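Local coordinates for uncharacterized IolB-like protein (Salmonella typhimurium LT2, PDB 2QJV), which is probably a metal-dependent isomerase of the KduI/IolB family in the cupin superfamily, with glucuronate as a likely substrate, at residues G25-V33 with T182-H190; R81-H91 with H141-D151. The protein carries 2 engineered substitutions. All coordinates share one frame; numbering follows the deposited sequence.

Interaction 1 of 2, residues G25-V33 with T182-H190. With NI (nickel (II) ion), chain D.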
loop_
_atom_site.group_PDB
_atom_site.type_symbol
_atom_site.label_atom_id
_atom_site.label_comp_id
_atom_site.label_asym_id
_atom_site.label_seq_id
_atom_site.Cartn_x
_atom_site.Cartn_y
_atom_site.Cartn_z
ATOM N N GLY A 25 18.633 1.906 -3.321
ATOM C CA GLY A 25 18.621 1.742 -1.874
ATOM C C GLY A 25 19.640 0.698 -1.411
ATOM O O GLY A 25 19.400 -0.025 -0.462
ATOM N N TRP A 26 20.777 0.639 -2.087
ATOM C CA TRP A 26 21.806 -0.328 -1.726
ATOM C C TRP A 26 23.236 0.259 -1.904
ATOM O O TRP A 26 23.400 1.488 -2.005
ATOM C CB TRP A 26 21.556 -1.678 -2.452
ATOM C CG TRP A 26 21.633 -1.744 -3.907
ATOM C CD1 TRP A 26 22.528 -1.099 -4.758
ATOM C CD2 TRP A 26 20.952 -2.703 -4.735
ATOM N NE1 TRP A 26 22.344 -1.514 -6.020
ATOM C CE2 TRP A 26 21.387 -2.491 -6.054
ATOM C CE3 TRP A 26 19.948 -3.672 -4.489
ATOM C CZ2 TRP A 26 20.897 -3.241 -7.141
ATOM C CZ3 TRP A 26 19.456 -4.397 -5.558
ATOM C CH2 TRP A 26 19.927 -4.174 -6.873
ATOM N N GLU A 27 24.256 -0.598 -1.920
ATOM C CA GLU A 27 25.655 -0.139 -1.807
ATOM C C GLU A 27 26.631 -0.353 -2.941
ATOM O O GLU A 27 27.627 0.367 -3.024
ATOM C CB GLU A 27 26.223 -0.810 -0.551
ATOM C CG GLU A 27 25.570 -0.318 0.704
ATOM C CD GLU A 27 25.897 -1.153 1.934
ATOM O OE1 GLU A 27 27.092 -1.389 2.165
ATOM O OE2 GLU A 27 24.967 -1.559 2.687
ATOM N N TYR A 28 26.367 -1.305 -3.832
ATOM C CA TYR A 28 27.359 -1.685 -4.840
ATOM C C TYR A 28 26.941 -1.593 -6.306
ATOM O O TYR A 28 27.589 -0.926 -7.105
ATOM C CB TYR A 28 27.843 -3.146 -4.583
ATOM C CG TYR A 28 28.468 -3.343 -3.200
ATOM C CD1 TYR A 28 27.684 -3.602 -2.083
ATOM C CD2 TYR A 28 29.849 -3.220 -3.015
ATOM C CE1 TYR A 28 28.242 -3.747 -0.813
ATOM C CE2 TYR A 28 30.416 -3.382 -1.766
ATOM C CZ TYR A 28 29.612 -3.645 -0.679
ATOM O OH TYR A 28 30.177 -3.763 0.554
ATOM N N VAL A 29 25.888 -2.309 -6.664
ATOM C CA VAL A 29 25.532 -2.492 -8.078
ATOM C C VAL A 29 24.886 -1.259 -8.770
ATOM O O VAL A 29 23.956 -0.617 -8.273
ATOM C CB VAL A 29 24.639 -3.762 -8.286
ATOM C CG1 VAL A 29 24.146 -3.897 -9.761
ATOM C CG2 VAL A 29 25.386 -5.031 -7.895
ATOM N N GLY A 30 25.438 -0.973 -9.928
ATOM C CA GLY A 30 24.873 -0.027 -10.867
ATOM C C GLY A 30 24.623 -0.778 -12.168
ATOM O O GLY A 30 25.374 -1.694 -12.551
ATOM N N PHE A 31 23.526 -0.428 -12.836
ATOM C CA PHE A 31 23.203 -1.015 -14.106
ATOM C C PHE A 31 22.540 0.038 -15.027
ATOM O O PHE A 31 21.485 0.567 -14.728
ATOM C CB PHE A 31 22.289 -2.258 -13.923
ATOM C CG PHE A 31 21.940 -2.920 -15.217
ATOM C CD1 PHE A 31 22.892 -3.646 -15.911
ATOM C CD2 PHE A 31 20.676 -2.774 -15.774
ATOM C CE1 PHE A 31 22.569 -4.233 -17.118
ATOM C CE2 PHE A 31 20.370 -3.338 -16.983
ATOM C CZ PHE A 31 21.329 -4.057 -17.648
ATOM N N ASP A 32 23.131 0.239 -16.195
ATOM C CA ASP A 32 22.624 1.144 -17.193
ATOM C C ASP A 32 22.448 0.477 -18.541
ATOM O O ASP A 32 23.230 -0.384 -18.924
ATOM C CB ASP A 32 23.581 2.315 -17.397
ATOM C CG ASP A 32 23.545 3.313 -16.245
ATOM O OD1 ASP A 32 22.671 4.198 -16.278
ATOM O OD2 ASP A 32 24.365 3.203 -15.299
ATOM N N VAL A 33 21.404 0.887 -19.250
ATOM C CA VAL A 33 21.212 0.453 -20.632
ATOM C C VAL A 33 21.077 1.715 -21.487
ATOM O O VAL A 33 20.408 2.694 -21.112
ATOM C CB VAL A 33 20.000 -0.528 -20.828
ATOM C CG1 VAL A 33 19.776 -0.835 -22.341
ATOM C CG2 VAL A 33 20.171 -1.831 -20.027
ATOM N N THR A 182 27.150 -15.331 0.680
ATOM C CA THR A 182 27.652 -13.971 0.589
ATOM C C THR A 182 26.464 -13.026 0.322
ATOM O O THR A 182 25.424 -13.443 -0.180
ATOM C CB THR A 182 28.723 -13.791 -0.535
ATOM O OG1 THR A 182 28.224 -14.329 -1.760
ATOM C CG2 THR A 182 30.062 -14.451 -0.159
ATOM N N TYR A 183 26.645 -11.765 0.705
ATOM C CA TYR A 183 25.736 -10.684 0.352
ATOM C C TYR A 183 26.108 -10.213 -1.063
ATOM O O TYR A 183 27.223 -9.710 -1.300
ATOM C CB TYR A 183 25.829 -9.519 1.343
ATOM C CG TYR A 183 25.111 -8.239 0.925
ATOM C CD1 TYR A 183 23.783 -8.029 1.229
ATOM C CD2 TYR A 183 25.781 -7.220 0.222
ATOM C CE1 TYR A 183 23.134 -6.873 0.855
ATOM C CE2 TYR A 183 25.133 -6.062 -0.159
ATOM C CZ TYR A 183 23.813 -5.877 0.179
ATOM O OH TYR A 183 23.126 -4.725 -0.213
ATOM N N LEU A 184 25.151 -10.342 -1.963
ATOM C CA LEU A 184 25.284 -9.917 -3.345
ATOM C C LEU A 184 23.990 -9.295 -3.820
ATOM O O LEU A 184 22.942 -9.935 -3.863
ATOM C CB LEU A 184 25.682 -11.080 -4.289
ATOM C CG LEU A 184 27.086 -11.665 -4.119
ATOM C CD1 LEU A 184 27.134 -12.931 -4.935
ATOM C CD2 LEU A 184 28.328 -10.702 -4.466
ATOM N N GLU A 185 24.056 -7.991 -4.093
ATOM C CA GLU A 185 22.944 -7.307 -4.735
ATOM C C GLU A 185 22.848 -7.897 -6.152
ATOM O O GLU A 185 23.862 -8.272 -6.722
ATOM C CB GLU A 185 23.207 -5.812 -4.782
ATOM C CG GLU A 185 23.221 -5.178 -3.401
ATOM C CD GLU A 185 24.107 -3.945 -3.280
ATOM O OE1 GLU A 185 24.601 -3.436 -4.300
ATOM O OE2 GLU A 185 24.319 -3.499 -2.126
ATOM N N GLU A 186 21.654 -7.951 -6.712
ATOM C CA GLU A 186 21.471 -8.507 -8.047
ATOM C C GLU A 186 20.400 -7.744 -8.849
ATOM O O GLU A 186 19.333 -7.386 -8.349
ATOM C CB GLU A 186 21.154 -10.014 -7.997
ATOM C CG GLU A 186 21.146 -10.672 -9.366
ATOM C CD GLU A 186 21.111 -12.181 -9.349
ATOM O OE1 GLU A 186 20.738 -12.781 -8.319
ATOM O OE2 GLU A 186 21.409 -12.800 -10.400
ATOM N N THR A 187 20.742 -7.457 -10.097
ATOM C CA THR A 187 19.806 -6.871 -11.046
ATOM C C THR A 187 19.517 -7.908 -12.155
ATOM O O THR A 187 20.364 -8.738 -12.482
ATOM C CB THR A 187 20.294 -5.503 -11.644
ATOM O OG1 THR A 187 21.548 -5.694 -12.318
ATOM C CG2 THR A 187 20.371 -4.363 -10.553
ATOM N N TYR A 188 18.294 -7.848 -12.686
ATOM C CA TYR A 188 17.802 -8.645 -13.801
ATOM C C TYR A 188 17.349 -7.649 -14.860
ATOM O O TYR A 188 16.524 -6.803 -14.572
ATOM C CB TYR A 188 16.563 -9.479 -13.430
ATOM C CG TYR A 188 16.847 -10.787 -12.722
ATOM C CD1 TYR A 188 17.407 -10.789 -11.461
ATOM C CD2 TYR A 188 16.560 -12.023 -13.315
ATOM C CE1 TYR A 188 17.693 -11.956 -10.811
ATOM C CE2 TYR A 188 16.854 -13.201 -12.662
ATOM C CZ TYR A 188 17.411 -13.154 -11.411
ATOM O OH TYR A 188 17.687 -14.315 -10.786
ATOM N N TYR A 189 17.874 -7.771 -16.067
ATOM C CA TYR A 189 17.436 -6.996 -17.216
ATOM C C TYR A 189 16.785 -8.017 -18.157
ATOM O O TYR A 189 17.488 -8.803 -18.832
ATOM C CB TYR A 189 18.596 -6.250 -17.876
ATOM C CG TYR A 189 18.243 -5.538 -19.176
ATOM C CD1 TYR A 189 17.292 -4.490 -19.201
ATOM C CD2 TYR A 189 18.915 -5.834 -20.361
ATOM C CE1 TYR A 189 16.972 -3.838 -20.374
ATOM C CE2 TYR A 189 18.615 -5.162 -21.561
ATOM C CZ TYR A 189 17.633 -4.166 -21.565
ATOM O OH TYR A 189 17.357 -3.511 -22.734
ATOM N N HIS A 190 15.455 -7.927 -18.278
ATOM C CA HIS A 190 14.663 -8.902 -19.019
ATOM C C HIS A 190 14.305 -8.526 -20.457
ATOM O O HIS A 190 14.034 -7.355 -20.776
ATOM C CB HIS A 190 13.331 -9.182 -18.314
ATOM C CG HIS A 190 13.457 -9.978 -17.048
ATOM N ND1 HIS A 190 13.307 -11.350 -17.020
ATOM C CD2 HIS A 190 13.666 -9.589 -15.769
ATOM C CE1 HIS A 190 13.425 -11.768 -15.768
ATOM N NE2 HIS A 190 13.625 -10.717 -14.986
HETATM NI NI NI D . 20.650 -14.777 -7.673
HETATM O O HOH W 1 22.615 -2.603 1.575
HETATM O O HOH W 2 20.000 -15.214 -9.722
HETATM O O HOH W 3 22.578 -15.254 -8.591
#

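Interaction 2 of 2, residues R81-H91 with H141-D151. With NI (nickel (II) ion), chain C; SO4 (sulfate ion), chain I.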
loop_
_atom_site.group_PDB
_atom_site.type_symbol
_atom_site.label_atom_id
_atom_site.label_comp_id
_atom_site.label_asym_id
_atom_site.label_seq_id
_atom_site.Cartn_x
_atom_site.Cartn_y
_atom_site.Cartn_z
ATOM N N ARG A 81 21.132 -16.465 -29.251
ATOM C CA ARG A 81 21.642 -17.508 -28.320
ATOM C C ARG A 81 23.131 -17.829 -28.548
ATOM O O ARG A 81 23.565 -18.988 -28.458
ATOM C CB ARG A 81 20.830 -18.794 -28.398
ATOM C CG ARG A 81 19.361 -18.622 -28.036
ATOM C CD ARG A 81 18.605 -19.892 -28.269
ATOM N NE ARG A 81 18.917 -21.019 -27.374
ATOM C CZ ARG A 81 18.352 -21.253 -26.185
ATOM N NH1 ARG A 81 17.416 -20.470 -25.686
ATOM N NH2 ARG A 81 18.704 -22.327 -25.503
ATOM N N ILE A 82 23.887 -16.771 -28.818
ATOM C CA ILE A 82 25.332 -16.848 -28.986
ATOM C C ILE A 82 25.915 -15.824 -28.012
ATOM O O ILE A 82 25.251 -14.805 -27.697
ATOM C CB ILE A 82 25.805 -16.689 -30.489
ATOM C CG1 ILE A 82 25.543 -15.249 -31.016
ATOM C CG2 ILE A 82 25.209 -17.815 -31.388
ATOM C CD1 ILE A 82 26.064 -15.020 -32.450
ATOM N N PRO A 83 27.120 -16.106 -27.447
ATOM C CA PRO A 83 27.612 -15.177 -26.433
ATOM C C PRO A 83 27.839 -13.720 -26.900
ATOM O O PRO A 83 28.196 -13.477 -28.051
ATOM C CB PRO A 83 28.934 -15.826 -25.975
ATOM C CG PRO A 83 28.795 -17.266 -26.311
ATOM C CD PRO A 83 28.012 -17.282 -27.584
ATOM N N ALA A 84 27.575 -12.794 -25.989
ATOM C CA ALA A 84 27.841 -11.379 -26.207
ATOM C C ALA A 84 29.356 -11.116 -26.221
ATOM O O ALA A 84 30.163 -11.917 -25.700
ATOM C CB ALA A 84 27.204 -10.551 -25.116
ATOM N N TYR A 85 29.717 -10.026 -26.897
ATOM C CA TYR A 85 30.995 -9.385 -26.715
ATOM C C TYR A 85 30.821 -8.384 -25.557
ATOM O O TYR A 85 29.784 -7.712 -25.446
ATOM C CB TYR A 85 31.474 -8.616 -27.951
ATOM C CG TYR A 85 32.012 -9.481 -29.048
ATOM C CD1 TYR A 85 31.162 -10.269 -29.830
ATOM C CD2 TYR A 85 33.371 -9.482 -29.346
ATOM C CE1 TYR A 85 31.674 -11.057 -30.874
ATOM C CE2 TYR A 85 33.883 -10.235 -30.383
ATOM C CZ TYR A 85 33.033 -11.026 -31.143
ATOM O OH TYR A 85 33.577 -11.802 -32.139
ATOM N N SER A 86 31.859 -8.272 -24.732
ATOM C CA SER A 86 31.899 -7.345 -23.622
ATOM C C SER A 86 33.304 -6.758 -23.496
ATOM O O SER A 86 34.285 -7.322 -23.992
ATOM C CB SER A 86 31.519 -8.033 -22.289
ATOM O OG SER A 86 30.297 -8.731 -22.441
ATOM N N VAL A 87 33.393 -5.604 -22.840
ATOM C CA VAL A 87 34.680 -4.973 -22.531
ATOM C C VAL A 87 34.731 -4.646 -21.039
ATOM O O VAL A 87 33.818 -3.979 -20.510
ATOM C CB VAL A 87 34.953 -3.694 -23.338
ATOM C CG1 VAL A 87 36.296 -3.049 -22.847
ATOM C CG2 VAL A 87 34.936 -4.020 -24.826
ATOM N N TYR A 88 35.761 -5.179 -20.371
ATOM C CA TYR A 88 36.030 -4.870 -18.975
ATOM C C TYR A 88 36.842 -3.565 -18.882
ATOM O O TYR A 88 37.874 -3.425 -19.543
ATOM C CB TYR A 88 36.762 -6.028 -18.238
ATOM C CG TYR A 88 37.204 -5.575 -16.863
ATOM C CD1 TYR A 88 36.309 -5.547 -15.788
ATOM C CD2 TYR A 88 38.497 -5.070 -16.645
ATOM C CE1 TYR A 88 36.713 -5.076 -14.549
ATOM C CE2 TYR A 88 38.897 -4.596 -15.402
ATOM C CZ TYR A 88 38.000 -4.599 -14.370
ATOM O OH TYR A 88 38.394 -4.116 -13.146
ATOM N N LEU A 89 36.373 -2.626 -18.048
ATOM C CA LEU A 89 37.059 -1.372 -17.797
ATOM C C LEU A 89 37.357 -1.249 -16.308
ATOM O O LEU A 89 36.438 -1.292 -15.509
ATOM C CB LEU A 89 36.228 -0.144 -18.219
ATOM C CG LEU A 89 35.692 0.004 -19.620
ATOM C CD1 LEU A 89 34.822 1.281 -19.706
ATOM C CD2 LEU A 89 36.888 -0.016 -20.613
ATOM N N PRO A 90 38.638 -1.081 -15.945
ATOM C CA PRO A 90 38.966 -0.842 -14.533
ATOM C C PRO A 90 38.525 0.569 -14.171
ATOM O O PRO A 90 38.072 1.344 -15.041
ATOM C CB PRO A 90 40.481 -0.975 -14.496
ATOM C CG PRO A 90 40.909 -0.543 -15.856
ATOM C CD PRO A 90 39.839 -1.038 -16.788
ATOM N N HIS A 91 38.595 0.903 -12.896
ATOM C CA HIS A 91 38.228 2.252 -12.479
ATOM C C HIS A 91 39.296 3.262 -12.955
ATOM O O HIS A 91 40.362 2.875 -13.433
ATOM C CB HIS A 91 37.980 2.282 -10.985
ATOM C CG HIS A 91 39.223 2.315 -10.197
ATOM N ND1 HIS A 91 40.080 1.238 -10.110
ATOM C CD2 HIS A 91 39.815 3.329 -9.543
ATOM C CE1 HIS A 91 41.126 1.583 -9.390
ATOM N NE2 HIS A 91 40.985 2.841 -9.037
ATOM N N HIS A 141 25.437 -18.147 -20.081
ATOM C CA HIS A 141 26.670 -17.527 -20.565
ATOM C C HIS A 141 27.328 -16.752 -19.432
ATOM O O HIS A 141 26.856 -15.671 -19.007
ATOM C CB HIS A 141 26.433 -16.572 -21.740
ATOM C CG HIS A 141 25.899 -17.219 -22.991
ATOM N ND1 HIS A 141 25.239 -16.494 -23.959
ATOM C CD2 HIS A 141 25.905 -18.506 -23.423
ATOM C CE1 HIS A 141 24.895 -17.302 -24.950
ATOM N NE2 HIS A 141 25.276 -18.534 -24.645
ATOM N N ASN A 142 28.420 -17.318 -18.908
ATOM C CA ASN A 142 29.201 -16.673 -17.836
ATOM C C ASN A 142 30.172 -15.650 -18.414
ATOM O O ASN A 142 31.326 -15.966 -18.759
ATOM C CB ASN A 142 29.910 -17.739 -16.977
ATOM C CG ASN A 142 28.918 -18.594 -16.192
ATOM O OD1 ASN A 142 28.816 -19.818 -16.392
ATOM N ND2 ASN A 142 28.153 -17.948 -15.328
ATOM N N ILE A 143 29.655 -14.433 -18.569
ATOM C CA ILE A 143 30.415 -13.299 -19.101
ATOM C C ILE A 143 31.581 -12.906 -18.159
ATOM O O ILE A 143 32.709 -12.761 -18.597
ATOM C CB ILE A 143 29.505 -12.080 -19.400
ATOM C CG1 ILE A 143 28.535 -12.416 -20.549
ATOM C CG2 ILE A 143 30.374 -10.802 -19.700
ATOM C CD1 ILE A 143 27.398 -11.433 -20.728
ATOM N N LEU A 144 31.296 -12.779 -16.873
ATOM C CA LEU A 144 32.268 -12.361 -15.900
ATOM C C LEU A 144 32.030 -13.074 -14.566
ATOM O O LEU A 144 31.427 -12.517 -13.645
ATOM C CB LEU A 144 32.272 -10.831 -15.762
ATOM C CG LEU A 144 33.410 -10.197 -14.927
ATOM C CD1 LEU A 144 34.791 -10.809 -15.248
ATOM C CD2 LEU A 144 33.369 -8.677 -15.121
ATOM N N PRO A 145 32.433 -14.349 -14.495
ATOM C CA PRO A 145 32.239 -15.137 -13.271
ATOM C C PRO A 145 33.296 -14.874 -12.201
ATOM O O PRO A 145 34.296 -14.212 -12.474
ATOM C CB PRO A 145 32.377 -16.566 -13.758
ATOM C CG PRO A 145 33.303 -16.469 -14.954
ATOM C CD PRO A 145 33.091 -15.134 -15.554
ATOM N N ASP A 146 33.109 -15.463 -11.019
ATOM C CA ASP A 146 34.068 -15.270 -9.911
ATOM C C ASP A 146 35.419 -15.979 -10.107
ATOM O O ASP A 146 36.345 -15.702 -9.367
ATOM C CB ASP A 146 33.444 -15.590 -8.530
ATOM C CG ASP A 146 33.100 -17.071 -8.288
ATOM O OD1 ASP A 146 33.467 -17.986 -9.071
ATOM O OD2 ASP A 146 32.452 -17.297 -7.218
ATOM N N SER A 147 35.503 -16.852 -11.112
ATOM C CA SER A 147 36.709 -17.519 -11.519
ATOM C C SER A 147 37.521 -16.713 -12.554
ATOM O O SER A 147 38.591 -17.161 -12.947
ATOM C CB SER A 147 36.370 -18.897 -12.109
ATOM O OG SER A 147 35.391 -18.736 -13.123
ATOM N N GLN A 148 36.992 -15.578 -13.002
ATOM C CA GLN A 148 37.681 -14.640 -13.916
ATOM C C GLN A 148 37.960 -13.355 -13.114
ATOM O O GLN A 148 37.429 -13.189 -12.037
ATOM C CB GLN A 148 36.871 -14.366 -15.171
ATOM C CG GLN A 148 36.776 -15.612 -16.079
ATOM C CD GLN A 148 38.123 -15.964 -16.711
ATOM O OE1 GLN A 148 38.732 -15.132 -17.365
ATOM N NE2 GLN A 148 38.565 -17.196 -16.528
ATOM N N LEU A 149 38.799 -12.472 -13.651
ATOM C CA LEU A 149 39.275 -11.290 -12.918
ATOM C C LEU A 149 38.407 -10.025 -13.016
ATOM O O LEU A 149 38.019 -9.591 -14.096
ATOM C CB LEU A 149 40.724 -10.962 -13.358
ATOM C CG LEU A 149 41.801 -12.015 -13.131
ATOM C CD1 LEU A 149 43.137 -11.590 -13.781
ATOM C CD2 LEU A 149 42.016 -12.362 -11.647
ATOM N N ALA A 150 38.081 -9.471 -11.842
ATOM C CA ALA A 150 37.414 -8.194 -11.656
ATOM C C ALA A 150 37.511 -7.872 -10.156
ATOM O O ALA A 150 37.731 -8.763 -9.334
ATOM C CB ALA A 150 35.949 -8.184 -12.168
ATOM N N ASP A 151 37.359 -6.606 -9.785
ATOM C CA ASP A 151 37.409 -6.232 -8.384
ATOM C C ASP A 151 36.126 -6.636 -7.622
ATOM O O ASP A 151 36.163 -7.083 -6.487
ATOM C CB ASP A 151 37.570 -4.709 -8.199
ATOM C CG ASP A 151 38.771 -4.114 -8.926
ATOM O OD1 ASP A 151 39.693 -4.840 -9.371
ATOM O OD2 ASP A 151 38.739 -2.862 -9.059
HETATM NI NI NI C . 42.366 4.257 -7.764
HETATM S S SO4 I . 21.201 -24.203 -27.458
HETATM O O1 SO4 I . 22.619 -24.519 -27.185
HETATM O O2 SO4 I . 20.543 -24.278 -26.146
HETATM O O3 SO4 I . 20.583 -25.199 -28.351
HETATM O O4 SO4 I . 21.087 -22.909 -28.159
HETATM O O HOH W 4 25.496 -20.412 -26.752
HETATM O O HOH W 5 40.878 -3.494 -11.484
HETATM O O HOH W 6 39.389 -1.255 -11.090
HETATM O O HOH W 7 44.425 3.103 -8.413
HETATM O O HOH W 8 40.994 5.171 -6.528
#

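Interaction 1 of 2, residues G25-V33 with T182-H190
The carboxylate of E185 reaches across to the backbone of 27-29 and collects four donors, two on each oxygen, the fourth from Y183 of its own segment. OE1 takes the amide of Y28 (N to OE1 2.8 Å) on its syn lone pair and that of V29 (N to OE1 2.9 Å) nearly along the C-O direction. OE2 is met by E27 N at 2.9 Å, from above the carboxylate plane, and on its anti lone pair by the hydroxyl of Y183, which donates over 2.6 Å between OH and OE2. W26 lies flat along the E185 side chain: with its CG between the backbone N and the carbonyl carbon (chi1 64°), the indole stacks on the carboxylate, planes 8° apart, and E185 CB sits 3.8 Å from the centroid of its six-membered ring. The indole N-H turns elsewhere, giving W26 NE1 to V29 O a nearly straight bond of 2.9 Å in the ring plane. One water donates both to Y183 OH and to E27 OE2, while E27 finds S20 and H18 of a second subunit. Farther along, strands 30-33 and 185-190 run nearly parallel as members of two packed cupin sheets; V33 CG2 lies over the face of Y189, whose hydroxyl bonds E104, and F31 crosses the same tyrosine. E186 points the other way, its OE1 2.1 Å from a nickel ion that H171, H173 and H229 also bind, the His3-Glu set of cupin metal sites. Four donors around a buried carboxylate suggest that E185 is ionised; through three amides it ties the loop before strand 30-33 to the side of strand 185-190 turned away from the nickel.

Interaction 2 of 2, residues R81-H91 with H141-D151
Y88 reaches from strand 86-89 across L144 and A150 to the acid of D151. Its CG stands anti to the backbone N (chi1 171°), which carries the ring from CB toward the 144-151 loop. On the way out CD1 passes L144 CD2 at 4.3 Å, and CE1 then touches A150 CB at 4.0 Å. The hydroxyl at the tip bonds E50 and accepts from a water 3.1 Å from OH; the same water donates to D151 OD1 at 2.8 Å, linking two groups whose planes stand 74° apart. OD2 of D151 holds the amides of F113 and G114, and a second water joins it to N and ND1 of H91. Strand 86-89 belongs to the six-stranded sheet, whereas H141 lies on a strand of the neighbouring five-stranded one. At I143 the chain turns a corner, I143 and L144 forming a classic beta bulge against strand 154-160, and a type I turn follows from P145 to Q148. I143 leans on the first sheet through CG2, 3.4 Å from S86 OG. At the other end P83 CG packs over one face of the H141 imidazole, 4.1 Å from its centroid; ND1 of that ring bonds E157, while NE2 shares a water with the carbonyl of R81. The R81 guanidinium faces outward and grips a sulfate, probably from the crystallisation liquor, which H130 also bonds, edge-on: NE meets O4 almost straight, and NH2 lies 2.8 Å from O2. H91 NE2 binds a nickel ion at 2.4 Å, together with H92 and two waters.

Overall arrangement
Interactions 1 and 2 both join the six-stranded sheet, reached through 25-33 and 81-91, to the five-stranded sheet, reached through 182-190 and 141-151. Interaction 2 is nested in sequence within the loop that interaction 1 closes, and their centres lie 15 Å apart, with about 7 Å between nearest atoms and no direct touch. Interaction 1, centred about 8 Å from the centre of the chain, is buried; interaction 2, at about 10 Å, is partly buried. Each carries a nickel ligand, yet the two ions are about 29 Å apart. The ion at E186 has the three histidines and glutamate of a cupin centre and is probably the catalytic one; that at H91 has two protein ligands, H91 and H92.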